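PDB 6LIR: TCR beta chain from Gallus gallus, which probably pairs with a TCR alpha chain to form the antigen receptor by which chicken T cells recognise peptide held by MHC molecules. Local coordinates for residues Y32-G37 with I85-S90; K136-C141 with R184-A189. All coordinates share one frame; numbering follows the deposited sequence.

In the fold
The chain is built from two immunoglobulin domains in series, and each contact joins two antiparallel strands of one of them. Contact 1 couples strands C and F of the V-set domain, contact 2 strands B and E of the C1-set domain; their centres lie about 33 Å apart and their nearest atoms about 18 Å, on opposite sides of the chain's centre. Each includes one cysteine of its domain's core disulfide: Cys88 of contact 1, bonded to Cys20, and Cys141 of contact 2, bonded to Cys201. Both turn one sheet face inward and the other to the TCR alpha chain, consistent with an interface at two levels, partly aromatic in the variable domain and rich in charge in the constant one.

Contact 1: residues Y32-G37 with I85-S90; sequences YLQQPG and IYFCAS
Strands C and F of the V-set immunoglobulin fold meet here, Tyr32, Leu33 and Gln34 pairing antiparallel with Phe87, Tyr86 and Ile85 in the sheet that faces the TCR alpha chain. Four backbone hydrogen bonds join them. Tyr32 N donates to Phe87 O at 2.7 Å and Phe87 N returns a straighter bond (168° at the hydrogen) to Tyr32 O; Gln34 and Ile85 form the same reciprocal pair, with Gln34 N 2.9 Å from Ile85 O. Leu33 and Tyr86 sit between these pairs and meet through their side chains. Leu33 CG is anti to the backbone N (chi1 -171°), and the branch ending in CD1 comes over one face of the Tyr86 ring, 3.5 Å from CE2. The hydroxyl of Tyr86 is hydrogen-bonded to His82 O, the tyrosine corner of this fold, and also to Tyr61 OH. A leucine in place of Tyr86 would probably leave His82 O without this hydroxyl partner and deprive the Leu33 methyl of its ring face. Tyr32, Gln34, Ile85 and Phe87 point to the other side of the sheet. Gln34 crosses Phe87 obliquely, its amide plane turned 78° from the ring and its CB 4.0 Å from Phe87 CE2. The Tyr32 ring packs edge-to-face with Phe99 of the TCR alpha chain. On the core side, the same as Tyr86, Cys88 is bonded to Cys20. The chemistry thus divides by face: an apolar core side, where the buried tyrosine hydroxyl is satisfied by hydrogen bonds, and a mixed side on which Tyr32 and Phe87 meet the partner chain.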
ATOM      1  N   TYR B  32      -2.390 -12.544 -12.219  1.00 38.70           N
ATOM      2  CA  TYR B  32      -1.372 -12.910 -11.246  1.00 35.94           C
ATOM      3  C   TYR B  32      -1.993 -12.913  -9.860  1.00 37.27           C
ATOM      4  O   TYR B  32      -2.925 -12.154  -9.579  1.00 44.18           O
ATOM      5  CB  TYR B  32      -0.186 -11.935 -11.270  1.00 36.28           C
ATOM      6  CG  TYR B  32       0.846 -12.235 -12.328  1.00 40.69           C
ATOM      7  CD1 TYR B  32       1.878 -13.132 -12.080  1.00 43.92           C
ATOM      8  CD2 TYR B  32       0.796 -11.621 -13.576  1.00 39.45           C
ATOM      9  CE1 TYR B  32       2.827 -13.415 -13.044  1.00 44.79           C
ATOM     10  CE2 TYR B  32       1.746 -11.899 -14.550  1.00 41.79           C
ATOM     11  CZ  TYR B  32       2.761 -12.796 -14.273  1.00 43.59           C
ATOM     12  OH  TYR B  32       3.712 -13.089 -15.223  1.00 50.95           O
ATOM     13  N   LEU B  33      -1.474 -13.772  -8.993  1.00 37.35           N
ATOM     14  CA  LEU B  33      -1.966 -13.888  -7.630  1.00 41.44           C
ATOM     15  C   LEU B  33      -0.871 -13.445  -6.675  1.00 43.80           C
ATOM     16  O   LEU B  33       0.267 -13.917  -6.766  1.00 46.57           O
ATOM     17  CB  LEU B  33      -2.377 -15.330  -7.323  1.00 42.29           C
ATOM     18  CG  LEU B  33      -3.117 -15.592  -6.012  1.00 44.34           C
ATOM     19  CD1 LEU B  33      -4.606 -15.678  -6.274  1.00 45.99           C
ATOM     20  CD2 LEU B  33      -2.614 -16.872  -5.365  1.00 47.21           C
ATOM     21  N   GLN B  34      -1.216 -12.532  -5.773  1.00 41.57           N
ATOM     22  CA  GLN B  34      -0.313 -12.075  -4.724  1.00 40.87           C
ATOM     23  C   GLN B  34      -0.909 -12.442  -3.376  1.00 44.24           C
ATOM     24  O   GLN B  34      -1.993 -11.965  -3.023  1.00 39.93           O
ATOM     25  CB  GLN B  34      -0.071 -10.568  -4.810  1.00 41.39           C
ATOM     26  CG  GLN B  34       0.923 -10.057  -3.765  1.00 42.34           C
ATOM     27  CD  GLN B  34       1.000  -8.547  -3.715  1.00 49.72           C
ATOM     28  OE1 GLN B  34       0.089  -7.882  -3.222  1.00 48.64           O
ATOM     29  NE2 GLN B  34       2.096  -7.996  -4.224  1.00 54.31           N
ATOM     30  N   GLN B  35      -0.211 -13.291  -2.635  1.00 56.27           N
ATOM     31  CA  GLN B  35      -0.561 -13.555  -1.250  1.00 57.42           C
ATOM     32  C   GLN B  35       0.656 -13.295  -0.378  1.00 62.97           C
ATOM     33  O   GLN B  35       1.793 -13.383  -0.857  1.00 59.93           O
ATOM     34  CB  GLN B  35      -1.053 -15.000  -1.075  1.00 63.13           C
ATOM     35  CG  GLN B  35      -2.332 -15.289  -1.856  1.00 59.77           C
ATOM     36  CD  GLN B  35      -2.749 -16.746  -1.804  1.00 68.24           C
ATOM     37  OE1 GLN B  35      -1.941 -17.648  -2.035  1.00 70.12           O
ATOM     38  NE2 GLN B  35      -4.024 -16.984  -1.513  1.00 66.34           N
ATOM     39  N   PRO B  36       0.446 -12.932   0.903  1.00 65.93           N
ATOM     40  CA  PRO B  36       1.576 -12.621   1.794  1.00 61.52           C
ATOM     41  C   PRO B  36       2.721 -13.618   1.723  1.00 63.02           C
ATOM     42  O   PRO B  36       2.537 -14.811   1.984  1.00 61.25           O
ATOM     43  CB  PRO B  36       0.927 -12.614   3.182  1.00 64.94           C
ATOM     44  CG  PRO B  36      -0.475 -12.170   2.918  1.00 68.32           C
ATOM     45  CD  PRO B  36      -0.853 -12.754   1.579  1.00 62.69           C
ATOM     46  N   GLY B  37       3.909 -13.132   1.370  1.00 63.22           N
ATOM     47  CA  GLY B  37       5.084 -13.980   1.313  1.00 62.03           C
ATOM     48  C   GLY B  37       5.041 -15.069   0.268  1.00 65.09           C
ATOM     49  O   GLY B  37       5.725 -16.085   0.419  1.00 61.40           O
ATOM     50  N   ILE B  85      -4.839 -10.744  -3.410  1.00 40.23           N
ATOM     51  CA  ILE B  85      -4.862  -9.591  -4.298  1.00 39.43           C
ATOM     52  C   ILE B  85      -4.523 -10.089  -5.694  1.00 40.79           C
ATOM     53  O   ILE B  85      -3.509 -10.770  -5.893  1.00 40.38           O
ATOM     54  CB  ILE B  85      -3.876  -8.500  -3.845  1.00 40.76           C
ATOM     55  CG1 ILE B  85      -4.154  -8.092  -2.398  1.00 42.63           C
ATOM     56  CG2 ILE B  85      -3.969  -7.285  -4.762  1.00 39.45           C
ATOM     57  CD1 ILE B  85      -3.279  -6.952  -1.906  1.00 45.62           C
ATOM     58  N   TYR B  86      -5.376  -9.766  -6.657  1.00 34.93           N
ATOM     59  CA  TYR B  86      -5.249 -10.260  -8.020  1.00 36.81           C
ATOM     60  C   TYR B  86      -4.771  -9.118  -8.898  1.00 37.33           C
ATOM     61  O   TYR B  86      -5.330  -8.017  -8.844  1.00 37.06           O
ATOM     62  CB  TYR B  86      -6.583 -10.805  -8.545  1.00 38.12           C
ATOM     63  CG  TYR B  86      -7.031 -12.095  -7.898  1.00 38.51           C
ATOM     64  CD1 TYR B  86      -7.538 -12.106  -6.606  1.00 41.45           C
ATOM     65  CD2 TYR B  86      -6.950 -13.302  -8.580  1.00 42.44           C
ATOM     66  CE1 TYR B  86      -7.948 -13.281  -6.009  1.00 39.77           C
ATOM     67  CE2 TYR B  86      -7.362 -14.486  -7.990  1.00 40.72           C
ATOM     68  CZ  TYR B  86      -7.859 -14.466  -6.702  1.00 47.24           C
ATOM     69  OH  TYR B  86      -8.268 -15.634  -6.099  1.00 46.27           O
ATOM     70  N   PHE B  87      -3.744  -9.375  -9.699  1.00 33.92           N
ATOM     71  CA  PHE B  87      -3.191  -8.360 -10.579  1.00 34.88           C
ATOM     72  C   PHE B  87      -3.330  -8.822 -12.019  1.00 39.18           C
ATOM     73  O   PHE B  87      -2.903  -9.928 -12.367  1.00 39.50           O
ATOM     74  CB  PHE B  87      -1.716  -8.088 -10.254  1.00 39.34           C
ATOM     75  CG  PHE B  87      -1.508  -7.259  -9.014  1.00 39.18           C
ATOM     76  CD1 PHE B  87      -1.672  -5.883  -9.052  1.00 36.70           C
ATOM     77  CD2 PHE B  87      -1.140  -7.853  -7.815  1.00 39.68           C
ATOM     78  CE1 PHE B  87      -1.482  -5.112  -7.914  1.00 40.61           C
ATOM     79  CE2 PHE B  87      -0.945  -7.085  -6.672  1.00 41.92           C
ATOM     80  CZ  PHE B  87      -1.116  -5.715  -6.724  1.00 39.46           C
ATOM     81  N   CYS B  88      -3.934  -7.979 -12.841  1.00 35.29           N
ATOM     82  CA  CYS B  88      -3.922  -8.153 -14.281  1.00 39.69           C
ATOM     83  C   CYS B  88      -2.739  -7.406 -14.871  1.00 40.53           C
ATOM     84  O   CYS B  88      -2.367  -6.330 -14.392  1.00 41.96           O
ATOM     85  CB  CYS B  88      -5.214  -7.660 -14.921  1.00 45.75           C
ATOM     86  SG  CYS B  88      -5.069  -7.522 -16.703  1.00 56.37           S
ATOM     87  N   ALA B  89      -2.141  -7.984 -15.906  1.00 38.13           N
ATOM     88  CA  ALA B  89      -0.992  -7.370 -16.544  1.00 38.67           C
ATOM     89  C   ALA B  89      -1.078  -7.600 -18.041  1.00 42.23           C
ATOM     90  O   ALA B  89      -1.736  -8.531 -18.510  1.00 46.85           O
ATOM     91  CB  ALA B  89       0.325  -7.934 -15.991  1.00 42.59           C
ATOM     92  N   SER B  90      -0.408  -6.731 -18.794  1.00 40.56           N
ATOM     93  CA  SER B  90      -0.389  -6.846 -20.243  1.00 42.50           C
ATOM     94  C   SER B  90       0.980  -6.455 -20.781  1.00 43.38           C
ATOM     95  O   SER B  90       1.761  -5.768 -20.120  1.00 46.64           O
ATOM     96  CB  SER B  90      -1.470  -5.969 -20.884  1.00 44.20           C
ATOM     97  OG  SER B  90      -0.993  -4.646 -21.074  1.00 50.26           O
TER

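Contact 2: residues K136-C141 with R184-A189; sequences KATLVC and RLRISA
Thr138 and Arg186 pair across antiparallel strands B and E of the C1-set domain, side chains on the same face and CA atoms 4.1 Å apart. The contact is tight along the backbones, where Ala137 with Ile187 and Leu139 with Leu185 exchange four hydrogen bonds, all of 2.8 Å from N to O. On the buried inner face the side chains are in ordinary van der Waals contact, Leu139 CD1 lying 4.3 Å from Leu185 CD2 and Ala137 CB 4.1 Å from Ile187 CG1. The other face, toward the TCR alpha chain, is mixed: Arg184 and Arg186 are its long polar chains, with Thr138 and Val140 beside them. Lys136 CD rests 3.8 Å above the plane of the Arg186 guanidinium, over its centre, while Arg186 stretches out with CG anti to the backbone N (chi1 -162°). Arg186 forms salt bridges with Glu130 and with Asp135 of the TCR alpha chain, and Lys136 with Glu164 of that chain, which probably offsets their like charge. At the looser end the strands stay paired but the Lys136 and Ser188 side chains diverge; partly exposed Ser188 turns away to cap helix 189-192, its hydroxyl bonded to Glu191 N. Trp192 of that helix covers Ala137, Leu139 and Ile187, and strands 152-157 and 198-207 close the core with Trp155 and Phe199.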
ATOM      1  N   LYS B 136       1.441  23.059  12.674  1.00 39.55           N
ATOM      2  CA  LYS B 136       0.831  22.101  11.768  1.00 43.91           C
ATOM      3  C   LYS B 136      -0.395  21.500  12.435  1.00 41.72           C
ATOM      4  O   LYS B 136      -0.482  21.424  13.663  1.00 40.69           O
ATOM      5  CB  LYS B 136       1.801  20.971  11.380  1.00 43.07           C
ATOM      6  CG  LYS B 136       3.117  21.429  10.784  1.00 38.55           C
ATOM      7  CD  LYS B 136       4.123  20.290  10.744  1.00 43.79           C
ATOM      8  CE  LYS B 136       5.520  20.799  10.431  1.00 48.08           C
ATOM      9  NZ  LYS B 136       6.530  19.706  10.490  1.00 58.04           N
ATOM     10  N   ALA B 137      -1.347  21.078  11.608  1.00 39.51           N
ATOM     11  CA  ALA B 137      -2.542  20.381  12.062  1.00 36.93           C
ATOM     12  C   ALA B 137      -2.529  18.968  11.504  1.00 40.73           C
ATOM     13  O   ALA B 137      -2.423  18.780  10.288  1.00 37.98           O
ATOM     14  CB  ALA B 137      -3.817  21.115  11.630  1.00 38.64           C
ATOM     15  N   THR B 138      -2.641  17.978  12.381  1.00 35.75           N
ATOM     16  CA  THR B 138      -2.786  16.600  11.943  1.00 37.90           C
ATOM     17  C   THR B 138      -4.257  16.223  12.047  1.00 39.80           C
ATOM     18  O   THR B 138      -4.847  16.295  13.130  1.00 42.82           O
ATOM     19  CB  THR B 138      -1.928  15.648  12.776  1.00 38.41           C
ATOM     20  OG1 THR B 138      -0.553  16.054  12.718  1.00 37.85           O
ATOM     21  CG2 THR B 138      -2.051  14.221  12.248  1.00 33.02           C
ATOM     22  N   LEU B 139      -4.834  15.807  10.927  1.00 38.12           N
ATOM     23  CA  LEU B 139      -6.214  15.356  10.868  1.00 36.99           C
ATOM     24  C   LEU B 139      -6.198  13.837  10.809  1.00 37.66           C
ATOM     25  O   LEU B 139      -5.624  13.256   9.881  1.00 44.20           O
ATOM     26  CB  LEU B 139      -6.937  15.929   9.650  1.00 39.77           C
ATOM     27  CG  LEU B 139      -6.843  17.434   9.404  1.00 42.39           C
ATOM     28  CD1 LEU B 139      -7.586  17.799   8.124  1.00 44.17           C
ATOM     29  CD2 LEU B 139      -7.402  18.196  10.585  1.00 44.15           C
ATOM     30  N   VAL B 140      -6.800  13.198  11.804  1.00 30.18           N
ATOM     31  CA  VAL B 140      -6.829  11.747  11.871  1.00 31.68           C
ATOM     32  C   VAL B 140      -8.222  11.281  11.485  1.00 37.04           C
ATOM     33  O   VAL B 140      -9.211  11.609  12.151  1.00 37.35           O
ATOM     34  CB  VAL B 140      -6.436  11.246  13.266  1.00 34.83           C
ATOM     35  CG1 VAL B 140      -6.315   9.735  13.263  1.00 34.56           C
ATOM     36  CG2 VAL B 140      -5.127  11.893  13.699  1.00 34.06           C
ATOM     37  N   CYS B 141      -8.295  10.513  10.408  1.00 35.45           N
ATOM     38  CA  CYS B 141      -9.515   9.837  10.008  1.00 34.40           C
ATOM     39  C   CYS B 141      -9.439   8.394  10.472  1.00 36.17           C
ATOM     40  O   CYS B 141      -8.457   7.702  10.187  1.00 39.85           O
ATOM     41  CB  CYS B 141      -9.692   9.908   8.493  1.00 37.44           C
ATOM     42  SG  CYS B 141     -11.151   9.073   7.877  1.00 44.43           S
ATOM     43  N   ARG B 184      -3.829   9.625   8.479  1.00 37.46           N
ATOM     44  CA  ARG B 184      -3.489  10.944   8.984  1.00 41.89           C
ATOM     45  C   ARG B 184      -3.139  11.847   7.815  1.00 41.21           C
ATOM     46  O   ARG B 184      -2.376  11.450   6.928  1.00 39.05           O
ATOM     47  CB  ARG B 184      -2.333  10.866   9.985  1.00 38.97           C
ATOM     48  CG  ARG B 184      -2.732  10.217  11.302  1.00 42.82           C
ATOM     49  CD  ARG B 184      -1.772   9.107  11.716  1.00 49.30           C
ATOM     50  NE  ARG B 184      -1.666   8.062  10.707  1.00 48.30           N
ATOM     51  CZ  ARG B 184      -1.629   6.760  10.971  1.00 44.58           C
ATOM     52  NH1 ARG B 184      -1.700   6.320  12.220  1.00 47.13           N
ATOM     53  NH2 ARG B 184      -1.526   5.895   9.976  1.00 44.92           N
ATOM     54  N   LEU B 185      -3.730  13.037   7.793  1.00 34.67           N
ATOM     55  CA  LEU B 185      -3.337  14.105   6.882  1.00 37.25           C
ATOM     56  C   LEU B 185      -2.787  15.249   7.723  1.00 38.21           C
ATOM     57  O   LEU B 185      -3.531  15.879   8.483  1.00 36.42           O
ATOM     58  CB  LEU B 185      -4.516  14.566   6.025  1.00 36.77           C
ATOM     59  CG  LEU B 185      -4.356  15.906   5.297  1.00 39.85           C
ATOM     60  CD1 LEU B 185      -3.159  15.884   4.350  1.00 38.43           C
ATOM     61  CD2 LEU B 185      -5.635  16.280   4.547  1.00 37.66           C
ATOM     62  N   ARG B 186      -1.490  15.511   7.597  1.00 37.48           N
ATOM     63  CA  ARG B 186      -0.843  16.604   8.313  1.00 38.23           C
ATOM     64  C   ARG B 186      -0.657  17.786   7.372  1.00 40.78           C
ATOM     65  O   ARG B 186      -0.087  17.636   6.286  1.00 39.75           O
ATOM     66  CB  ARG B 186       0.503  16.171   8.901  1.00 35.41           C
ATOM     67  CG  ARG B 186       1.002  17.115  10.002  1.00 34.35           C
ATOM     68  CD  ARG B 186       2.195  16.563  10.772  1.00 35.84           C
ATOM     69  NE  ARG B 186       2.312  17.195  12.090  1.00 35.00           N
ATOM     70  CZ  ARG B 186       3.408  17.173  12.843  1.00 39.72           C
ATOM     71  NH1 ARG B 186       4.499  16.555  12.415  1.00 37.52           N
ATOM     72  NH2 ARG B 186       3.415  17.774  14.028  1.00 38.01           N
ATOM     73  N   ILE B 187      -1.163  18.953   7.775  1.00 40.19           N
ATOM     74  CA  ILE B 187      -1.107  20.150   6.948  1.00 43.47           C
ATOM     75  C   ILE B 187      -0.531  21.305   7.758  1.00 44.63           C
ATOM     76  O   ILE B 187      -0.514  21.284   8.991  1.00 46.32           O
ATOM     77  CB  ILE B 187      -2.500  20.529   6.410  1.00 45.42           C
ATOM     78  CG1 ILE B 187      -3.445  20.790   7.583  1.00 41.59           C
ATOM     79  CG2 ILE B 187      -3.046  19.426   5.510  1.00 36.50           C
ATOM     80  CD1 ILE B 187      -4.858  21.098   7.173  1.00 43.92           C
ATOM     81  N   SER B 188      -0.054  22.322   7.040  1.00 42.81           N
ATOM     82  CA  SER B 188       0.413  23.546   7.676  1.00 47.23           C
ATOM     83  C   SER B 188      -0.733  24.250   8.398  1.00 48.17           C
ATOM     84  O   SER B 188      -1.906  24.095   8.049  1.00 45.23           O
ATOM     85  CB  SER B 188       1.034  24.479   6.637  1.00 45.20           C
ATOM     86  OG  SER B 188       0.031  25.018   5.795  1.00 51.01           O
ATOM     87  N   ALA B 189      -0.382  25.015   9.439  1.00 46.36           N
ATOM     88  CA  ALA B 189      -1.384  25.802  10.155  1.00 44.40           C
ATOM     89  C   ALA B 189      -2.117  26.772   9.229  1.00 43.52           C
ATOM     90  O   ALA B 189      -3.336  26.948   9.349  1.00 45.55           O
ATOM     91  CB  ALA B 189      -0.725  26.551  11.313  1.00 42.12           C
TER